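Local coordinates for protein putative solute-binding component of ABC transporter (Clostridium phytofermentans, PDB 4YS6) that probably binds sugars for uptake by an ABC transporter and here holds beta-D-glucopyranose between the two lobes of a periplasmic-binding-protein fold, at residues Glu59-Asp64 and Thr296-Val301; Ala65-Asp70 and Ile308-Glu313; Cys93-Ile98 and Lys303-Ile308. One frame throughout, in Å; residues are numbered along the deposited sequence.

Contact 1 of 3, residues Glu59-Asp64 and Thr296-Val301; sequences EKQLKD and TLASQV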
ATOM      1  N   GLU A  59      -4.453  -3.894  17.905  1.00 15.34           N
ATOM      2  CA  GLU A  59      -4.462  -4.562  19.207  1.00 18.27           C
ATOM      3  C   GLU A  59      -4.739  -3.569  20.335  1.00 18.53           C
ATOM      4  O   GLU A  59      -5.568  -3.808  21.208  1.00 19.82           O
ATOM      5  CB  GLU A  59      -3.127  -5.270  19.445  1.00 20.26           C
ATOM      6  CG  GLU A  59      -3.081  -6.062  20.727  1.00 29.88           C
ATOM      7  CD  GLU A  59      -1.845  -6.932  20.796  1.00 46.96           C
ATOM      8  OE1 GLU A  59      -0.742  -6.407  20.543  1.00 46.41           O
ATOM      9  OE2 GLU A  59      -1.979  -8.138  21.079  1.00 59.49           O
ATOM     10  N   LYS A  60      -4.039  -2.438  20.324  1.00 18.43           N
ATOM     11  CA  LYS A  60      -4.205  -1.447  21.373  1.00 20.71           C
ATOM     12  C   LYS A  60      -5.626  -0.922  21.426  1.00 17.86           C
ATOM     13  O   LYS A  60      -6.212  -0.841  22.496  1.00 19.52           O
ATOM     14  CB  LYS A  60      -3.243  -0.273  21.173  1.00 25.24           C
ATOM     15  CG  LYS A  60      -3.484   0.876  22.153  1.00 36.17           C
ATOM     16  CD  LYS A  60      -2.586   2.061  21.856  1.00 51.51           C
ATOM     17  CE  LYS A  60      -2.777   3.169  22.886  1.00 61.03           C
ATOM     18  NZ  LYS A  60      -4.148   3.752  22.856  1.00 63.30           N
ATOM     19  N   GLN A  61      -6.167  -0.551  20.266  1.00 17.16           N
ATOM     20  CA  GLN A  61      -7.467   0.099  20.224  1.00 19.29           C
ATOM     21  C   GLN A  61      -8.585  -0.902  20.487  1.00 17.48           C
ATOM     22  O   GLN A  61      -9.558  -0.555  21.130  1.00 20.40           O
ATOM     23  CB  GLN A  61      -7.650   0.816  18.893  1.00 18.86           C
ATOM     24  CG  GLN A  61      -6.658   1.959  18.743  1.00 21.76           C
ATOM     25  CD  GLN A  61      -6.926   2.812  17.537  1.00 21.05           C
ATOM     26  OE1 GLN A  61      -8.077   3.122  17.231  1.00 25.05           O
ATOM     27  NE2 GLN A  61      -5.862   3.234  16.865  1.00 23.49           N
ATOM     28  N   LEU A  62      -8.438  -2.143  20.026  1.00 16.87           N
ATOM     29  CA  LEU A  62      -9.421  -3.174  20.400  1.00 17.15           C
ATOM     30  C   LEU A  62      -9.441  -3.429  21.904  1.00 18.05           C
ATOM     31  O   LEU A  62     -10.508  -3.548  22.510  1.00 19.74           O
ATOM     32  CB  LEU A  62      -9.136  -4.479  19.672  1.00 17.39           C
ATOM     33  CG  LEU A  62      -9.542  -4.468  18.206  1.00 18.79           C
ATOM     34  CD1 LEU A  62      -8.982  -5.681  17.518  1.00 19.83           C
ATOM     35  CD2 LEU A  62     -11.078  -4.424  18.034  1.00 19.54           C
ATOM     36  N   LYS A  63      -8.266  -3.524  22.522  1.00 18.29           N
ATOM     37  CA  LYS A  63      -8.228  -3.774  23.962  1.00 20.03           C
ATOM     38  C   LYS A  63      -8.819  -2.604  24.734  1.00 22.40           C
ATOM     39  O   LYS A  63      -9.554  -2.805  25.717  1.00 22.52           O
ATOM     40  CB  LYS A  63      -6.804  -4.073  24.412  1.00 21.07           C
ATOM     41  CG  LYS A  63      -6.314  -5.397  23.879  1.00 24.94           C
ATOM     42  CD  LYS A  63      -4.933  -5.756  24.393  1.00 40.12           C
ATOM     43  CE  LYS A  63      -4.535  -7.138  23.914  1.00 53.71           C
ATOM     44  NZ  LYS A  63      -3.133  -7.483  24.273  1.00 65.31           N
ATOM     45  N   ASP A  64      -8.556  -1.390  24.274  1.00 20.40           N
ATOM     46  CA  ASP A  64      -9.148  -0.201  24.886  1.00 25.57           C
ATOM     47  C   ASP A  64     -10.669  -0.206  24.791  1.00 26.89           C
ATOM     48  O   ASP A  64     -11.351   0.331  25.667  1.00 26.31           O
ATOM     49  CB  ASP A  64      -8.619   1.077  24.226  1.00 37.43           C
ATOM     50  CG  ASP A  64      -7.338   1.591  24.868  1.00 58.64           C
ATOM     51  OD1 ASP A  64      -7.213   1.520  26.113  1.00 66.40           O
ATOM     52  OD2 ASP A  64      -6.464   2.083  24.122  1.00 63.70           O
ATOM     53  N   THR A 296      -5.453   5.994  12.456  1.00 13.69           N
ATOM     54  CA  THR A 296      -6.771   6.429  12.006  1.00 15.07           C
ATOM     55  C   THR A 296      -7.538   5.290  11.380  1.00 15.97           C
ATOM     56  O   THR A 296      -8.734   5.115  11.627  1.00 16.97           O
ATOM     57  CB  THR A 296      -6.655   7.563  10.977  1.00 23.93           C
ATOM     58  OG1 THR A 296      -5.952   8.652  11.580  1.00 27.36           O
ATOM     59  CG2 THR A 296      -8.033   8.038  10.526  1.00 30.20           C
ATOM     60  N   LEU A 297      -6.848   4.532  10.539  1.00 14.22           N
ATOM     61  CA  LEU A 297      -7.462   3.360   9.921  1.00 16.57           C
ATOM     62  C   LEU A 297      -7.915   2.387  11.008  1.00 14.53           C
ATOM     63  O   LEU A 297      -9.055   1.908  10.980  1.00 14.46           O
ATOM     64  CB  LEU A 297      -6.493   2.684   8.952  1.00 13.88           C
ATOM     65  CG  LEU A 297      -7.013   1.443   8.228  1.00 17.04           C
ATOM     66  CD1 LEU A 297      -8.297   1.738   7.512  1.00 19.54           C
ATOM     67  CD2 LEU A 297      -5.952   0.954   7.232  1.00 17.71           C
ATOM     68  N   ALA A 298      -7.041   2.107  11.975  1.00 13.19           N
ATOM     69  CA  ALA A 298      -7.385   1.207  13.070  1.00 13.53           C
ATOM     70  C   ALA A 298      -8.591   1.729  13.839  1.00 13.88           C
ATOM     71  O   ALA A 298      -9.479   0.952  14.192  1.00 15.69           O
ATOM     72  CB  ALA A 298      -6.217   0.995  13.999  1.00 15.68           C
ATOM     73  N   SER A 299      -8.646   3.037  14.070  1.00 16.33           N
ATOM     74  CA  SER A 299      -9.773   3.633  14.775  1.00 14.66           C
ATOM     75  C   SER A 299     -11.087   3.389  14.038  1.00 17.86           C
ATOM     76  O   SER A 299     -12.109   3.069  14.654  1.00 16.28           O
ATOM     77  CB  SER A 299      -9.544   5.141  14.963  1.00 19.49           C
ATOM     78  OG  SER A 299     -10.670   5.702  15.620  1.00 28.57           O
ATOM     79  N   GLN A 300     -11.057   3.511  12.719  1.00 16.16           N
ATOM     80  CA  GLN A 300     -12.254   3.330  11.916  1.00 16.09           C
ATOM     81  C   GLN A 300     -12.678   1.868  11.960  1.00 15.17           C
ATOM     82  O   GLN A 300     -13.873   1.558  12.060  1.00 15.26           O
ATOM     83  CB  GLN A 300     -12.027   3.782  10.481  1.00 17.24           C
ATOM     84  CG  GLN A 300     -11.921   5.273  10.343  1.00 17.77           C
ATOM     85  CD  GLN A 300     -13.134   5.986  10.918  1.00 24.14           C
ATOM     86  OE1 GLN A 300     -13.030   6.724  11.896  1.00 29.91           O
ATOM     87  NE2 GLN A 300     -14.288   5.743  10.334  1.00 24.39           N
ATOM     88  N   VAL A 301     -11.702   0.965  11.917  1.00 14.29           N
ATOM     89  CA  VAL A 301     -12.033  -0.457  11.993  1.00 15.30           C
ATOM     90  C   VAL A 301     -12.654  -0.815  13.346  1.00 15.33           C
ATOM     91  O   VAL A 301     -13.652  -1.567  13.408  1.00 16.10           O
ATOM     92  CB  VAL A 301     -10.804  -1.307  11.710  1.00 16.10           C
ATOM     93  CG1 VAL A 301     -11.063  -2.787  12.047  1.00 21.49           C
ATOM     94  CG2 VAL A 301     -10.444  -1.145  10.262  1.00 12.94           C
TER

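Contact 2 of 3, residues Ala65-Asp70 and Ile308-Glu313; sequences AGYEVD and IMKGGE. With NA (sodium ion), chain E.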
ATOM      1  N   ALA A  65     -11.187  -0.786  23.712  1.00 21.77           N
ATOM      2  CA  ALA A  65     -12.624  -0.871  23.473  1.00 23.58           C
ATOM      3  C   ALA A  65     -13.252  -2.080  24.169  1.00 25.38           C
ATOM      4  O   ALA A  65     -14.466  -2.285  24.087  1.00 23.71           O
ATOM      5  CB  ALA A  65     -12.894  -0.926  21.976  1.00 20.89           C
ATOM      6  N   GLY A  66     -12.440  -2.883  24.850  1.00 23.46           N
ATOM      7  CA  GLY A  66     -12.957  -3.981  25.643  1.00 23.21           C
ATOM      8  C   GLY A  66     -12.897  -5.361  25.027  1.00 21.93           C
ATOM      9  O   GLY A  66     -13.457  -6.300  25.581  1.00 26.35           O
ATOM     10  N   TYR A  67     -12.217  -5.497  23.895  1.00 19.90           N
ATOM     11  CA  TYR A  67     -12.094  -6.790  23.255  1.00 19.51           C
ATOM     12  C   TYR A  67     -10.826  -7.518  23.660  1.00 21.75           C
ATOM     13  O   TYR A  67      -9.862  -6.905  24.130  1.00 25.97           O
ATOM     14  CB  TYR A  67     -12.135  -6.630  21.734  1.00 18.53           C
ATOM     15  CG  TYR A  67     -13.406  -5.979  21.276  1.00 18.55           C
ATOM     16  CD1 TYR A  67     -14.561  -6.728  21.100  1.00 19.57           C
ATOM     17  CD2 TYR A  67     -13.466  -4.613  21.047  1.00 18.41           C
ATOM     18  CE1 TYR A  67     -15.728  -6.130  20.689  1.00 21.91           C
ATOM     19  CE2 TYR A  67     -14.633  -4.011  20.648  1.00 21.54           C
ATOM     20  CZ  TYR A  67     -15.759  -4.777  20.466  1.00 25.99           C
ATOM     21  OH  TYR A  67     -16.931  -4.189  20.066  1.00 22.99           O
ATOM     22  N   GLU A  68     -10.868  -8.839  23.523  1.00 19.72           N
ATOM     23  CA  GLU A  68      -9.678  -9.675  23.569  1.00 23.31           C
ATOM     24  C   GLU A  68      -9.210  -9.825  22.127  1.00 23.49           C
ATOM     25  O   GLU A  68     -10.022  -9.747  21.189  1.00 20.51           O
ATOM     26  CB  GLU A  68      -9.949 -11.037  24.206  1.00 27.86           C
ATOM     27  CG  GLU A  68     -10.336 -10.990  25.678  1.00 44.96           C
ATOM     28  CD  GLU A  68      -9.166 -10.638  26.588  1.00 64.69           C
ATOM     29  OE1 GLU A  68      -8.052 -10.389  26.070  1.00 72.23           O
ATOM     30  OE2 GLU A  68      -9.359 -10.616  27.826  1.00 69.42           O
ATOM     31  N   VAL A  69      -7.908  -9.989  21.946  1.00 22.62           N
ATOM     32  CA  VAL A  69      -7.319  -9.938  20.606  1.00 21.08           C
ATOM     33  C   VAL A  69      -6.392 -11.103  20.326  1.00 23.97           C
ATOM     34  O   VAL A  69      -5.542 -11.434  21.139  1.00 21.68           O
ATOM     35  CB  VAL A  69      -6.520  -8.644  20.401  1.00 19.86           C
ATOM     36  CG1 VAL A  69      -5.935  -8.591  19.010  1.00 19.28           C
ATOM     37  CG2 VAL A  69      -7.407  -7.440  20.630  1.00 27.37           C
ATOM     38  N   ASP A  70      -6.561 -11.705  19.153  1.00 19.44           N
ATOM     39  CA  ASP A  70      -5.648 -12.726  18.643  1.00 21.28           C
ATOM     40  C   ASP A  70      -4.988 -12.162  17.392  1.00 21.08           C
ATOM     41  O   ASP A  70      -5.561 -12.218  16.300  1.00 20.71           O
ATOM     42  CB  ASP A  70      -6.400 -14.014  18.338  1.00 25.23           C
ATOM     43  CG  ASP A  70      -5.483 -15.145  17.859  1.00 31.26           C
ATOM     44  OD1 ASP A  70      -4.247 -14.971  17.826  1.00 32.29           O
ATOM     45  OD2 ASP A  70      -6.013 -16.223  17.533  1.00 40.29           O
ATOM     46  N   ILE A 308     -20.768  -3.805  14.820  1.00 16.07           N
ATOM     47  CA  ILE A 308     -21.153  -5.191  14.572  1.00 16.25           C
ATOM     48  C   ILE A 308     -21.405  -5.961  15.874  1.00 16.92           C
ATOM     49  O   ILE A 308     -22.393  -6.696  16.001  1.00 17.88           O
ATOM     50  CB  ILE A 308     -20.064  -5.909  13.752  1.00 15.85           C
ATOM     51  CG1 ILE A 308     -19.987  -5.316  12.342  1.00 17.20           C
ATOM     52  CG2 ILE A 308     -20.314  -7.394  13.698  1.00 20.39           C
ATOM     53  CD1 ILE A 308     -18.709  -5.633  11.614  1.00 17.22           C
HETATM   54  N   MSE A 309     -20.507  -5.795  16.838  1.00 17.09           N
HETATM   55  CA  MSE A 309     -20.499  -6.622  18.033  1.00 17.74           C
HETATM   56  C   MSE A 309     -21.400  -6.109  19.136  1.00 20.45           C
HETATM   57  O   MSE A 309     -22.037  -6.902  19.841  1.00 21.97           O
HETATM   58  CB  MSE A 309     -19.064  -6.751  18.553  1.00 19.23           C
HETATM   59  CG  MSE A 309     -18.136  -7.420  17.572  1.00 27.22           C
HETATM   60 SE   MSE A 309     -18.363  -9.347  17.653  1.00 43.18          SE
HETATM   61  CE  MSE A 309     -17.269  -9.656  19.252  1.00 38.86           C
ATOM     62  N   LYS A 310     -21.465  -4.791  19.280  1.00 18.21           N
ATOM     63  CA  LYS A 310     -22.274  -4.162  20.323  1.00 18.80           C
ATOM     64  C   LYS A 310     -23.552  -3.499  19.802  1.00 21.60           C
ATOM     65  O   LYS A 310     -24.488  -3.315  20.559  1.00 25.17           O
ATOM     66  CB  LYS A 310     -21.450  -3.102  21.056  1.00 23.11           C
ATOM     67  CG  LYS A 310     -20.150  -3.637  21.705  1.00 30.12           C
ATOM     68  CD  LYS A 310     -19.324  -2.476  22.275  1.00 33.09           C
ATOM     69  CE  LYS A 310     -17.941  -2.898  22.799  1.00 37.21           C
ATOM     70  NZ  LYS A 310     -16.949  -1.747  22.753  1.00 35.87           N
ATOM     71  N   GLY A 311     -23.570  -3.116  18.533  1.00 20.86           N
ATOM     72  CA  GLY A 311     -24.739  -2.473  17.952  1.00 18.50           C
ATOM     73  C   GLY A 311     -24.435  -1.109  17.378  1.00 21.41           C
ATOM     74  O   GLY A 311     -23.659  -0.331  17.934  1.00 23.05           O
ATOM     75  N   GLY A 312     -25.059  -0.833  16.241  1.00 17.32           N
ATOM     76  CA  GLY A 312     -24.902   0.421  15.542  1.00 17.08           C
ATOM     77  C   GLY A 312     -24.607   0.275  14.059  1.00 17.33           C
ATOM     78  O   GLY A 312     -24.500  -0.826  13.523  1.00 18.43           O
ATOM     79  N   GLU A 313     -24.508   1.425  13.404  1.00 17.13           N
ATOM     80  CA  GLU A 313     -24.137   1.526  12.006  1.00 15.55           C
ATOM     81  C   GLU A 313     -22.631   1.501  11.865  1.00 18.13           C
ATOM     82  O   GLU A 313     -21.941   2.359  12.430  1.00 17.60           O
ATOM     83  CB  GLU A 313     -24.701   2.836  11.441  1.00 21.34           C
ATOM     84  CG  GLU A 313     -24.378   3.112   9.992  1.00 27.91           C
ATOM     85  CD  GLU A 313     -25.287   2.378   9.039  1.00 44.09           C
ATOM     86  OE1 GLU A 313     -25.948   1.398   9.454  1.00 59.95           O
ATOM     87  OE2 GLU A 313     -25.331   2.785   7.860  1.00 52.02           O
TER
HETATM   88 NA    NA E 404     -24.499  -3.123  13.858  1.00 18.93          NA
HETATM   89  O   HOH W   1     -23.378  -3.311  11.841  1.00 24.12           O

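Contact 3 of 3, residues Cys93-Ile98 and Lys303-Ile308; sequences CKLLVI and KMVDAI. With NA (sodium ion), chain E.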
ATOM      1  N   CYS A  93     -12.740 -16.893  17.896  1.00 19.65           N
ATOM      2  CA  CYS A  93     -12.848 -15.506  17.455  1.00 18.49           C
ATOM      3  C   CYS A  93     -14.252 -15.283  16.912  1.00 16.96           C
ATOM      4  O   CYS A  93     -14.792 -16.127  16.197  1.00 21.29           O
ATOM      5  CB  CYS A  93     -11.807 -15.174  16.391  1.00 21.36           C
ATOM      6  SG  CYS A  93     -10.109 -14.941  17.037  1.00 33.77           S
ATOM      7  N   LYS A  94     -14.843 -14.148  17.276  1.00 20.68           N
ATOM      8  CA  LYS A  94     -16.221 -13.830  16.919  1.00 19.00           C
ATOM      9  C   LYS A  94     -16.311 -12.914  15.696  1.00 19.26           C
ATOM     10  O   LYS A  94     -17.379 -12.737  15.136  1.00 19.38           O
ATOM     11  CB  LYS A  94     -16.930 -13.166  18.106  1.00 24.48           C
ATOM     12  CG  LYS A  94     -17.011 -14.035  19.350  1.00 31.35           C
ATOM     13  CD  LYS A  94     -18.017 -15.155  19.165  1.00 39.33           C
ATOM     14  CE  LYS A  94     -18.081 -16.065  20.381  1.00 49.89           C
ATOM     15  NZ  LYS A  94     -16.841 -16.887  20.522  1.00 55.38           N
ATOM     16  N   LEU A  95     -15.173 -12.354  15.295  1.00 14.41           N
ATOM     17  CA  LEU A  95     -15.062 -11.414  14.187  1.00 13.97           C
ATOM     18  C   LEU A  95     -13.612 -11.478  13.718  1.00 18.80           C
ATOM     19  O   LEU A  95     -12.686 -11.613  14.545  1.00 16.65           O
ATOM     20  CB  LEU A  95     -15.442  -9.983  14.614  1.00 15.14           C
ATOM     21  CG  LEU A  95     -15.501  -8.872  13.567  1.00 19.56           C
ATOM     22  CD1 LEU A  95     -16.519  -7.799  13.986  1.00 20.35           C
ATOM     23  CD2 LEU A  95     -14.131  -8.214  13.310  1.00 18.47           C
ATOM     24  N   LEU A  96     -13.412 -11.385  12.401  1.00 15.08           N
ATOM     25  CA  LEU A  96     -12.070 -11.409  11.819  1.00 13.02           C
ATOM     26  C   LEU A  96     -11.764 -10.112  11.097  1.00 12.64           C
ATOM     27  O   LEU A  96     -12.544  -9.662  10.258  1.00 15.97           O
ATOM     28  CB  LEU A  96     -11.925 -12.567  10.846  1.00 13.01           C
ATOM     29  CG  LEU A  96     -12.165 -13.951  11.450  1.00 16.93           C
ATOM     30  CD1 LEU A  96     -12.374 -14.986  10.338  1.00 16.77           C
ATOM     31  CD2 LEU A  96     -10.983 -14.328  12.325  1.00 19.81           C
ATOM     32  N   VAL A  97     -10.624  -9.531  11.440  1.00 12.55           N
ATOM     33  CA  VAL A  97     -10.072  -8.398  10.726  1.00 12.38           C
ATOM     34  C   VAL A  97      -8.872  -8.910   9.960  1.00 16.41           C
ATOM     35  O   VAL A  97      -7.890  -9.342  10.583  1.00 14.29           O
ATOM     36  CB  VAL A  97      -9.657  -7.285  11.677  1.00 12.35           C
ATOM     37  CG1 VAL A  97      -9.012  -6.149  10.899  1.00 14.92           C
ATOM     38  CG2 VAL A  97     -10.865  -6.794  12.471  1.00 13.57           C
ATOM     39  N   ILE A  98      -8.930  -8.880   8.620  1.00 13.16           N
ATOM     40  CA  ILE A  98      -7.919  -9.557   7.814  1.00 11.68           C
ATOM     41  C   ILE A  98      -7.289  -8.661   6.792  1.00 11.34           C
ATOM     42  O   ILE A  98      -7.972  -8.108   5.937  1.00 11.53           O
ATOM     43  CB  ILE A  98      -8.507 -10.794   7.071  1.00 11.86           C
ATOM     44  CG1 ILE A  98      -9.046 -11.800   8.077  1.00 15.68           C
ATOM     45  CG2 ILE A  98      -7.462 -11.438   6.175  1.00 14.37           C
ATOM     46  CD1 ILE A  98      -9.842 -12.859   7.467  1.00 17.73           C
ATOM     47  N   LYS A 303     -14.415   1.125  15.191  1.00 14.89           N
ATOM     48  CA  LYS A 303     -15.808   1.602  15.114  1.00 15.05           C
ATOM     49  C   LYS A 303     -16.715   0.584  14.408  1.00 14.91           C
ATOM     50  O   LYS A 303     -17.890   0.389  14.799  1.00 16.30           O
ATOM     51  CB  LYS A 303     -15.895   2.945  14.388  1.00 21.56           C
ATOM     52  CG  LYS A 303     -15.289   4.082  15.176  1.00 21.17           C
ATOM     53  CD  LYS A 303     -15.374   5.350  14.369  1.00 24.89           C
ATOM     54  CE  LYS A 303     -14.555   6.460  14.989  1.00 30.52           C
ATOM     55  NZ  LYS A 303     -14.584   7.651  14.095  1.00 38.57           N
HETATM   56  N   MSE A 304     -16.199  -0.049  13.359  1.00 14.48           N
HETATM   57  CA  MSE A 304     -16.945  -1.100  12.646  1.00 14.40           C
HETATM   58  C   MSE A 304     -17.149  -2.323  13.542  1.00 16.28           C
HETATM   59  O   MSE A 304     -18.232  -2.886  13.585  1.00 15.05           O
HETATM   60  CB  MSE A 304     -16.240  -1.519  11.345  1.00 15.50           C
HETATM   61  CG  MSE A 304     -16.125  -0.408  10.372  1.00 13.56           C
HETATM   62 SE   MSE A 304     -15.099  -1.179   8.864  1.00 26.64          SE
HETATM   63  CE  MSE A 304     -15.569   0.117   7.516  1.00 20.84           C
ATOM     64  N   VAL A 305     -16.113  -2.723  14.271  1.00 14.94           N
ATOM     65  CA  VAL A 305     -16.210  -3.857  15.179  1.00 15.73           C
ATOM     66  C   VAL A 305     -17.264  -3.593  16.252  1.00 15.96           C
ATOM     67  O   VAL A 305     -18.127  -4.446  16.549  1.00 16.86           O
ATOM     68  CB  VAL A 305     -14.848  -4.136  15.809  1.00 15.48           C
ATOM     69  CG1 VAL A 305     -14.966  -5.208  16.879  1.00 16.08           C
ATOM     70  CG2 VAL A 305     -13.876  -4.562  14.731  1.00 14.99           C
ATOM     71  N   ASP A 306     -17.219  -2.393  16.824  1.00 16.07           N
ATOM     72  CA  ASP A 306     -18.213  -2.008  17.814  1.00 16.63           C
ATOM     73  C   ASP A 306     -19.638  -2.044  17.238  1.00 16.91           C
ATOM     74  O   ASP A 306     -20.583  -2.488  17.901  1.00 17.14           O
ATOM     75  CB  ASP A 306     -17.945  -0.598  18.339  1.00 20.22           C
ATOM     76  CG  ASP A 306     -16.899  -0.550  19.436  1.00 33.16           C
ATOM     77  OD1 ASP A 306     -16.556  -1.591  20.033  1.00 33.01           O
ATOM     78  OD2 ASP A 306     -16.435   0.572  19.723  1.00 37.56           O
ATOM     79  N   ALA A 307     -19.793  -1.540  16.022  1.00 16.48           N
ATOM     80  CA  ALA A 307     -21.105  -1.489  15.400  1.00 16.14           C
ATOM     81  C   ALA A 307     -21.647  -2.902  15.241  1.00 16.31           C
ATOM     82  O   ALA A 307     -22.817  -3.176  15.535  1.00 16.71           O
ATOM     83  CB  ALA A 307     -21.026  -0.790  14.060  1.00 18.06           C
ATOM     84  N   ILE A 308     -20.768  -3.805  14.820  1.00 16.07           N
ATOM     85  CA  ILE A 308     -21.153  -5.191  14.572  1.00 16.25           C
ATOM     86  C   ILE A 308     -21.405  -5.961  15.874  1.00 16.92           C
ATOM     87  O   ILE A 308     -22.393  -6.696  16.001  1.00 17.88           O
ATOM     88  CB  ILE A 308     -20.064  -5.909  13.752  1.00 15.85           C
ATOM     89  CG1 ILE A 308     -19.987  -5.316  12.342  1.00 17.20           C
ATOM     90  CG2 ILE A 308     -20.314  -7.394  13.698  1.00 20.39           C
ATOM     91  CD1 ILE A 308     -18.709  -5.633  11.614  1.00 17.22           C
TER
HETATM   92 NA    NA E 404     -24.499  -3.123  13.858  1.00 18.93          NA
HETATM   93  O   HOH W   1     -23.378  -3.311  11.841  1.00 24.12           O

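Contact 1 of 3, residues Glu59-Asp64 and Thr296-Val301
Gln61 reaches from helix 50-64 to the backbone of Ser299 on helix 294-309, two neighbouring helices on one face of the mixed sheet in a type 1 periplasmic-binding-protein fold. Its CB points toward the partner helix. CG stands beside the backbone N (chi1 -65°), and the chain then runs out straight (chi2 -172°), which carries the amide across the gap between the helices; Val302 packs against this side chain. CD comes 4.0 Å from Ala298 CB, the methyl group that the partner helix turns toward Gln61. At the tip the amide divides. NE2 lies 3.7 Å from Ala298 CB and donates a hydrogen bond to Arg295 O, one turn before Ser299 in helix 294-309, consistent with the nitrogen lying at this end of the amide. OE1 lodges against Ser299, close to CA and 3.4 Å from CB. Ser299 OG stands farther off, at 4.0 Å from OE1, and is not a hydrogen-bonding partner. Away from the amide, the faces of both helices nearer the sheet carry Leu62, which packs on Val302 and Val305, and Val301, which reaches Ala137 of strand 135-139. Gln61 OE1 is 3.2 Å from Ser299 N, but the angle is too poor for a hydrogen bond; its closest approach is 3.0 Å, to Ser299 CA.

Contact 2 of 3, residues Ala65-Asp70 and Ile308-Glu313
Lys310 stretches past the hydroxyl end of Tyr67 to hydrogen-bond Ala65 O, beside the Schellman motif in which Gly66, at positive phi, ends helix 50-64. Its NZ donates to Ala65 O at 2.9 Å, lying in the carbonyl plane with a C=O...N angle of 148°. The partial negative charge of this helix end would probably favour the ammonium group. The lysine chain stays extended beyond CG, approaching the tyrosine from the opposite direction, and brings CE to 3.2 Å from Tyr67 OH. The same ammonium group makes a salt bridge with Asp306, whose OD1 also hydrogen-bonds Tyr67 OH, so one carboxylate oxygen holds both tips. Selenomethionine Met309 flanks the phenol on its edge: CB sits near the ring plane, 4.0 Å from Tyr67 CE1. Bends at chi2 and chi3 (both -80°) fold its chain back, so that the terminal CE also comes 4.1 Å from Tyr67 CE1. After Lys310 the chain leaves the helix through Gly311, again at positive phi, and Gly312 O binds a sodium ion at 2.3 Å. Tyr67 lies beside the end of helix 294-309, resting on Leu62 of helix 50-64, Val39 of strand 38-43 and Val305, just before its own chain enters the outermost strand 68-73, paired with strand 38-43.

Contact 3 of 3, residues Cys93-Ile98 and Lys303-Ile308
Leu95 CD1 is the tightly packed point, set against the side of Ile308 with CG2 at 3.8 Å and Ile308 CD1 at 3.9 Å. The leucine and isoleucine side chains cross at about a right angle, and the one methyl touches both branches of Ile308. The other methyl, Leu95 CD2, lies 3.9 Å from Val305 CG2. Leu95 CG is anti to its backbone N (chi1 -175°), which sends both methyls out from the sheet to span the gap between Val305 and Ile308, residues almost one helical turn apart. Farther along the strand the packing slackens: Val97 CG2 stays 4.4 Å from Val305 CG2 and leans instead on Val301. Strand 95-98 is an interior parallel strand of the Rossmann-like sheet, between strands 38-43 and 119-123, and helix 303-308 runs nearly antiparallel to it, at 161° with the axes 10.5 Å apart. Alternation puts Leu96 and Ile98 on the other face, against Ile85 of helix 78-90. On the helix, Met304 turns its selenium-bearing end away from Leu95 toward Ile121. The solvent side is marked by Lys303, which is exposed. Asp306 points away from the strand, and its OD1 bonds Tyr67 OH and Lys310 NZ. Near the end of the helix, Ala307 O binds the sodium ion at 2.4 Å; Gly312 O and a water are further ligands.

Helix 294-309 takes part in all three contacts, meeting helix 50-64 in contact 1, the turn after that helix in contact 2 and strand 95-98 in contact 3. Contacts 2 and 3 are closest, with centres about 6 Å apart; they share Ile308 and the sodium ion and are joined by Tyr67 OH to Asp306 OD1 at 2.6 Å. Contact 1 lies about 10 Å from contact 2 and 11 Å from contact 3, between centres. Val301 CG1 packs on Val97 CG2 at 4.0 Å, tying contact 1 to contact 3. None lines the sugar site: the side chains of Val97 and Ala298 stay about 13 and 14 Å from the glucose.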